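Local coordinates for protein predicted ATPase of the ABC class (Vibrio vulnificus, PDB 5D6A) that probably binds and hydrolyses ATP as an ATPase of the ABC class, and here holds the ATP analogue AMP-PNP, at residues A[348-352]-A[459-463]; A[462-468]-A[570-574]. One frame throughout, in Å; residues are numbered along the deposited sequence.

Contact 1 of 2, residues A[348-352]-A[459-463]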
loop_
_atom_site.group_PDB
_atom_site.type_symbol
_atom_site.label_atom_id
_atom_site.label_comp_id
_atom_site.label_asym_id
_atom_site.label_seq_id
_atom_site.Cartn_x
_atom_site.Cartn_y
_atom_site.Cartn_z
ATOM N N GLN A 348 -8.197 -20.048 6.723
ATOM C CA GLN A 348 -9.169 -21.009 6.216
ATOM C C GLN A 348 -9.195 -21.028 4.687
ATOM O O GLN A 348 -9.256 -22.094 4.078
ATOM C CB GLN A 348 -10.564 -20.685 6.747
ATOM C CG GLN A 348 -11.600 -21.746 6.415
ATOM C CD GLN A 348 -11.284 -23.091 7.049
ATOM O OE1 GLN A 348 -10.809 -23.164 8.186
ATOM N NE2 GLN A 348 -11.561 -24.164 6.322
ATOM N N GLU A 349 -9.147 -19.845 4.078
ATOM C CA GLU A 349 -9.157 -19.723 2.620
ATOM C C GLU A 349 -7.974 -20.440 1.986
ATOM O O GLU A 349 -8.096 -21.012 0.904
ATOM C CB GLU A 349 -9.159 -18.250 2.204
ATOM C CG GLU A 349 -10.463 -17.524 2.510
ATOM C CD GLU A 349 -10.369 -16.012 2.341
ATOM O OE1 GLU A 349 -9.243 -15.471 2.284
ATOM O OE2 GLU A 349 -11.432 -15.357 2.284
ATOM N N SER A 350 -6.830 -20.413 2.664
ATOM C CA SER A 350 -5.623 -21.071 2.155
ATOM C C SER A 350 -5.773 -22.601 2.199
ATOM O O SER A 350 -5.352 -23.307 1.278
ATOM C CB SER A 350 -4.403 -20.619 2.957
ATOM O OG SER A 350 -4.316 -19.203 2.965
ATOM N N VAL A 351 -6.375 -23.103 3.271
ATOM C CA VAL A 351 -6.611 -24.532 3.395
ATOM C C VAL A 351 -7.561 -24.957 2.277
ATOM O O VAL A 351 -7.317 -25.944 1.584
ATOM C CB VAL A 351 -7.226 -24.896 4.761
ATOM C CG1 VAL A 351 -7.545 -26.387 4.824
ATOM C CG2 VAL A 351 -6.292 -24.494 5.895
ATOM N N GLU A 352 -8.626 -24.178 2.091
ATOM C CA GLU A 352 -9.624 -24.446 1.060
ATOM C C GLU A 352 -8.960 -24.598 -0.309
ATOM O O GLU A 352 -9.271 -25.523 -1.056
ATOM C CB GLU A 352 -10.651 -23.306 0.998
ATOM C CG GLU A 352 -11.915 -23.635 0.206
ATOM C CD GLU A 352 -12.793 -22.419 -0.053
ATOM O OE1 GLU A 352 -12.283 -21.409 -0.582
ATOM O OE2 GLU A 352 -14.005 -22.483 0.233
ATOM N N PHE A 459 -13.988 -28.730 5.723
ATOM C CA PHE A 459 -15.261 -28.353 5.102
ATOM C C PHE A 459 -15.216 -28.435 3.582
ATOM O O PHE A 459 -14.143 -28.324 2.980
ATOM C CB PHE A 459 -15.629 -26.914 5.478
ATOM C CG PHE A 459 -15.527 -26.621 6.942
ATOM C CD1 PHE A 459 -16.481 -27.096 7.827
ATOM C CD2 PHE A 459 -14.483 -25.851 7.435
ATOM C CE1 PHE A 459 -16.387 -26.824 9.181
ATOM C CE2 PHE A 459 -14.385 -25.574 8.788
ATOM C CZ PHE A 459 -15.341 -26.060 9.662
ATOM N N PRO A 460 -16.387 -28.630 2.947
ATOM C CA PRO A 460 -16.415 -28.624 1.488
ATOM C C PRO A 460 -16.149 -27.201 0.999
ATOM O O PRO A 460 -16.576 -26.249 1.656
ATOM C CB PRO A 460 -17.846 -29.057 1.154
ATOM C CG PRO A 460 -18.644 -28.747 2.372
ATOM C CD PRO A 460 -17.707 -28.939 3.526
ATOM N N PRO A 461 -15.455 -27.044 -0.142
ATOM C CA PRO A 461 -15.176 -25.684 -0.600
ATOM C C PRO A 461 -16.444 -24.917 -0.944
ATOM O O PRO A 461 -17.450 -25.521 -1.319
ATOM C CB PRO A 461 -14.320 -25.894 -1.865
ATOM C CG PRO A 461 -13.959 -27.344 -1.894
ATOM C CD PRO A 461 -15.020 -28.057 -1.118
ATOM N N ARG A 462 -16.395 -23.597 -0.801
ATOM C CA ARG A 462 -17.534 -22.752 -1.136
ATOM C C ARG A 462 -17.712 -22.760 -2.642
ATOM O O ARG A 462 -16.732 -22.728 -3.387
ATOM C CB ARG A 462 -17.287 -21.308 -0.706
ATOM C CG ARG A 462 -17.095 -21.082 0.783
ATOM C CD ARG A 462 -16.510 -19.694 1.016
ATOM N NE ARG A 462 -15.174 -19.583 0.422
ATOM C CZ ARG A 462 -14.481 -18.453 0.300
ATOM N NH1 ARG A 462 -14.985 -17.293 0.713
ATOM N NH2 ARG A 462 -13.278 -18.478 -0.259
ATOM N N ALA A 463 -18.957 -22.796 -3.092
ATOM C CA ALA A 463 -19.229 -22.755 -4.517
ATOM C C ALA A 463 -19.136 -21.302 -4.986
ATOM O O ALA A 463 -19.490 -20.386 -4.247
ATOM C CB ALA A 463 -20.604 -23.330 -4.812
HETATM O O HOH W 1 -13.982 -14.281 1.063
#
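The carboxylate of Glu352, at the end of helix 339-352, takes both the side chain and the backbone N-H of Arg462. CG of Glu352 is anti to its own backbone N (chi1 -166°) and the chain is extended, which carries the carboxylate to the loop before strand 463-465. The guanidinium turns its NE edge to it and grips it side-on. NH2 of Arg462 donates to OE1 of Glu352 at 3.1 Å, and NE of Arg462 to OE2 of Glu352 at 3.1 Å. Together these bonds form the salt bridge, both on the syn side. The backbone N of Arg462 adds a nearly straight bond to OE2 of Glu352, 2.8 Å long at 177°, from above the carboxylate plane. OE2 thus accepts two bonds. CG of Glu352 also rests on CB of Pro461 at 3.9 Å. OE2 of Glu349 forms a salt bridge with Arg309 and accepts from a water that in turn accepts from NH1 of Arg462. NH1 also donates to the carbonyl of His312, and NH2 to Asn564. Earlier in the loop, the ring edge of Phe459 meets NE2 of Gln348, 3.6 Å from CD2. Two acidic residues thus face one buried arginine, which would probably keep Glu352 ionised and the guanidinium in a set orientation.

Contact 2 of 2, residues A[462-468]-A[570-574]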
loop_
_atom_site.group_PDB
_atom_site.type_symbol
_atom_site.label_atom_id
_atom_site.label_comp_id
_atom_site.label_asym_id
_atom_site.label_seq_id
_atom_site.Cartn_x
_atom_site.Cartn_y
_atom_site.Cartn_z
ATOM N N ARG A 462 -16.395 -23.597 -0.801
ATOM C CA ARG A 462 -17.534 -22.752 -1.136
ATOM C C ARG A 462 -17.712 -22.760 -2.642
ATOM O O ARG A 462 -16.732 -22.728 -3.387
ATOM C CB ARG A 462 -17.287 -21.308 -0.706
ATOM C CG ARG A 462 -17.095 -21.082 0.783
ATOM C CD ARG A 462 -16.510 -19.694 1.016
ATOM N NE ARG A 462 -15.174 -19.583 0.422
ATOM C CZ ARG A 462 -14.481 -18.453 0.300
ATOM N NH1 ARG A 462 -14.985 -17.293 0.713
ATOM N NH2 ARG A 462 -13.278 -18.478 -0.259
ATOM N N ALA A 463 -18.957 -22.796 -3.092
ATOM C CA ALA A 463 -19.229 -22.755 -4.517
ATOM C C ALA A 463 -19.136 -21.302 -4.986
ATOM O O ALA A 463 -19.490 -20.386 -4.247
ATOM C CB ALA A 463 -20.604 -23.330 -4.812
ATOM N N LEU A 464 -18.650 -21.096 -6.206
ATOM C CA LEU A 464 -18.530 -19.755 -6.777
ATOM C C LEU A 464 -19.595 -19.545 -7.847
ATOM O O LEU A 464 -19.855 -20.441 -8.647
ATOM C CB LEU A 464 -17.146 -19.567 -7.404
ATOM C CG LEU A 464 -16.872 -18.234 -8.115
ATOM C CD1 LEU A 464 -16.972 -17.059 -7.153
ATOM C CD2 LEU A 464 -15.503 -18.261 -8.775
ATOM N N HIS A 465 -20.207 -18.362 -7.860
ATOM C CA HIS A 465 -21.218 -18.039 -8.865
ATOM C C HIS A 465 -20.477 -17.483 -10.081
ATOM O O HIS A 465 -20.417 -16.267 -10.280
ATOM C CB HIS A 465 -22.209 -16.996 -8.342
ATOM C CG HIS A 465 -23.466 -16.897 -9.152
ATOM N ND1 HIS A 465 -24.714 -16.765 -8.583
ATOM C CD2 HIS A 465 -23.672 -16.983 -10.486
ATOM C CE1 HIS A 465 -25.629 -16.725 -9.533
ATOM N NE2 HIS A 465 -25.023 -16.861 -10.698
ATOM N N CYS A 466 -19.914 -18.373 -10.894
ATOM C CA CYS A 466 -19.143 -17.976 -12.079
ATOM C C CYS A 466 -19.859 -16.999 -13.018
ATOM O O CYS A 466 -19.228 -16.105 -13.574
ATOM C CB CYS A 466 -18.717 -19.210 -12.870
ATOM S SG CYS A 466 -17.635 -20.326 -11.956
ATOM N N SER A 467 -21.165 -17.164 -13.189
ATOM C CA SER A 467 -21.932 -16.294 -14.084
ATOM C C SER A 467 -22.146 -14.874 -13.537
ATOM O O SER A 467 -22.402 -13.948 -14.308
ATOM C CB SER A 467 -23.287 -16.923 -14.407
ATOM O OG SER A 467 -24.094 -17.032 -13.253
ATOM N N ALA A 468 -22.054 -14.703 -12.220
ATOM C CA ALA A 468 -22.235 -13.383 -11.609
ATOM C C ALA A 468 -21.088 -12.437 -11.984
ATOM O O ALA A 468 -21.234 -11.215 -11.912
ATOM C CB ALA A 468 -22.353 -13.507 -10.096
ATOM N N GLN A 570 -19.686 -13.737 -5.522
ATOM C CA GLN A 570 -20.773 -14.501 -4.918
ATOM C C GLN A 570 -20.341 -15.933 -4.600
ATOM O O GLN A 570 -20.124 -16.744 -5.503
ATOM C CB GLN A 570 -22.008 -14.528 -5.821
ATOM C CG GLN A 570 -22.698 -13.187 -6.003
ATOM C CD GLN A 570 -24.047 -13.312 -6.695
ATOM O OE1 GLN A 570 -24.607 -14.405 -6.805
ATOM N NE2 GLN A 570 -24.585 -12.188 -7.150
ATOM N N PHE A 571 -20.205 -16.218 -3.307
ATOM C CA PHE A 571 -19.856 -17.543 -2.813
ATOM C C PHE A 571 -21.027 -18.064 -1.997
ATOM O O PHE A 571 -21.794 -17.277 -1.439
ATOM C CB PHE A 571 -18.626 -17.495 -1.901
ATOM C CG PHE A 571 -17.323 -17.265 -2.616
ATOM C CD1 PHE A 571 -16.570 -18.340 -3.072
ATOM C CD2 PHE A 571 -16.825 -15.984 -2.794
ATOM C CE1 PHE A 571 -15.360 -18.140 -3.713
ATOM C CE2 PHE A 571 -15.613 -15.778 -3.437
ATOM C CZ PHE A 571 -14.880 -16.859 -3.897
ATOM N N ARG A 572 -21.176 -19.383 -1.928
ATOM C CA ARG A 572 -22.230 -19.976 -1.112
ATOM C C ARG A 572 -21.704 -21.228 -0.422
ATOM O O ARG A 572 -20.594 -21.687 -0.697
ATOM C CB ARG A 572 -23.468 -20.359 -1.939
ATOM C CG ARG A 572 -23.301 -21.642 -2.749
ATOM C CD ARG A 572 -24.614 -22.395 -2.912
ATOM N NE ARG A 572 -25.476 -21.932 -3.996
ATOM C CZ ARG A 572 -25.536 -22.491 -5.205
ATOM N NH1 ARG A 572 -24.776 -23.540 -5.517
ATOM N NH2 ARG A 572 -26.367 -22.000 -6.113
ATOM N N ASN A 573 -22.523 -21.778 0.466
ATOM C CA ASN A 573 -22.205 -23.010 1.172
ATOM C C ASN A 573 -23.250 -24.072 0.869
ATOM O O ASN A 573 -24.406 -23.939 1.279
ATOM C CB ASN A 573 -22.135 -22.774 2.684
ATOM C CG ASN A 573 -20.836 -22.126 3.122
ATOM O OD1 ASN A 573 -19.766 -22.447 2.606
ATOM N ND2 ASN A 573 -20.916 -21.244 4.110
ATOM N N ASN A 574 -22.850 -25.114 0.142
ATOM C CA ASN A 574 -23.744 -26.233 -0.166
ATOM C C ASN A 574 -23.919 -27.033 1.120
ATOM O O ASN A 574 -23.754 -28.255 1.151
ATOM C CB ASN A 574 -23.144 -27.112 -1.265
ATOM C CG ASN A 574 -22.911 -26.358 -2.561
ATOM O OD1 ASN A 574 -23.536 -25.333 -2.814
ATOM N ND2 ASN A 574 -22.016 -26.877 -3.397
#
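Phe571 is sandwiched between Arg462 and Leu464. The guanidinium of Arg462 lies flat over one face of the ring, with the planes 7° apart. CZ of Arg462 stands 4.1 Å from the ring centroid of Phe571, a cation-pi stack. On the opposite face, CD1 of Leu464 makes a CH-pi contact 4.0 Å from the same centroid, offset toward the rim. The chain of Arg462 bends at CG-CD (chi3 -64°), which turns the guanidinium back over the ring. The carbonyl O of Ala463 approaches Phe571 obliquely and takes a CA-H...O contact from its CA.

The backbones pair as antiparallel strands. Ala463 and Arg572 form a hydrogen-bonded pair. N of Ala463 donates to O of Arg572 at 3.1 Å, and N of Arg572 donates to O of Ala463 at 3.0 Å. Leu464 and Phe571 are the next, non-hydrogen-bonded pair. Beyond them, N of His465 donates to O of Gln570 at 2.9 Å. His465 is the centre of an inverse gamma turn.

On the face with Ala463, CG of Arg572 packs on CB of Ala463 at 3.8 Å. The side chain of Gln570 runs beside His465, and its CD meets CB of Ala468 at 3.8 Å. At the other end, OD1 of Asn573 approaches CG of Arg462.

Strand 463-465 is the middle of a three-stranded antiparallel sheet, between 571-572 and 525-526. Trp525 of the latter strand meets Ala463 and His465 and makes a cation-pi contact with Arg572. Helix 556-564 packs against Phe571 and Leu464, and helix 529-536 also touches Leu464.

In the fold
From the N terminus, helix 339-352 comes first. The chain then runs through strands 357-361, 404-408 and 421-425 of the six-stranded mixed sheet and on to helix 434-443. Contact 1 closes this loop of 106 residues when 459-463 returns to the helix end. Contact 2 begins where contact 1 ends, for they share Arg462 and Ala463. It closes a second loop, of 101 residues, through helices 506-519 and 556-564 to strand 571-572. The loops follow one another and neither nest nor cross. Together they tie a helix of the P-loop region to the small C-terminal sheet, with the contact centres about 12 Å apart.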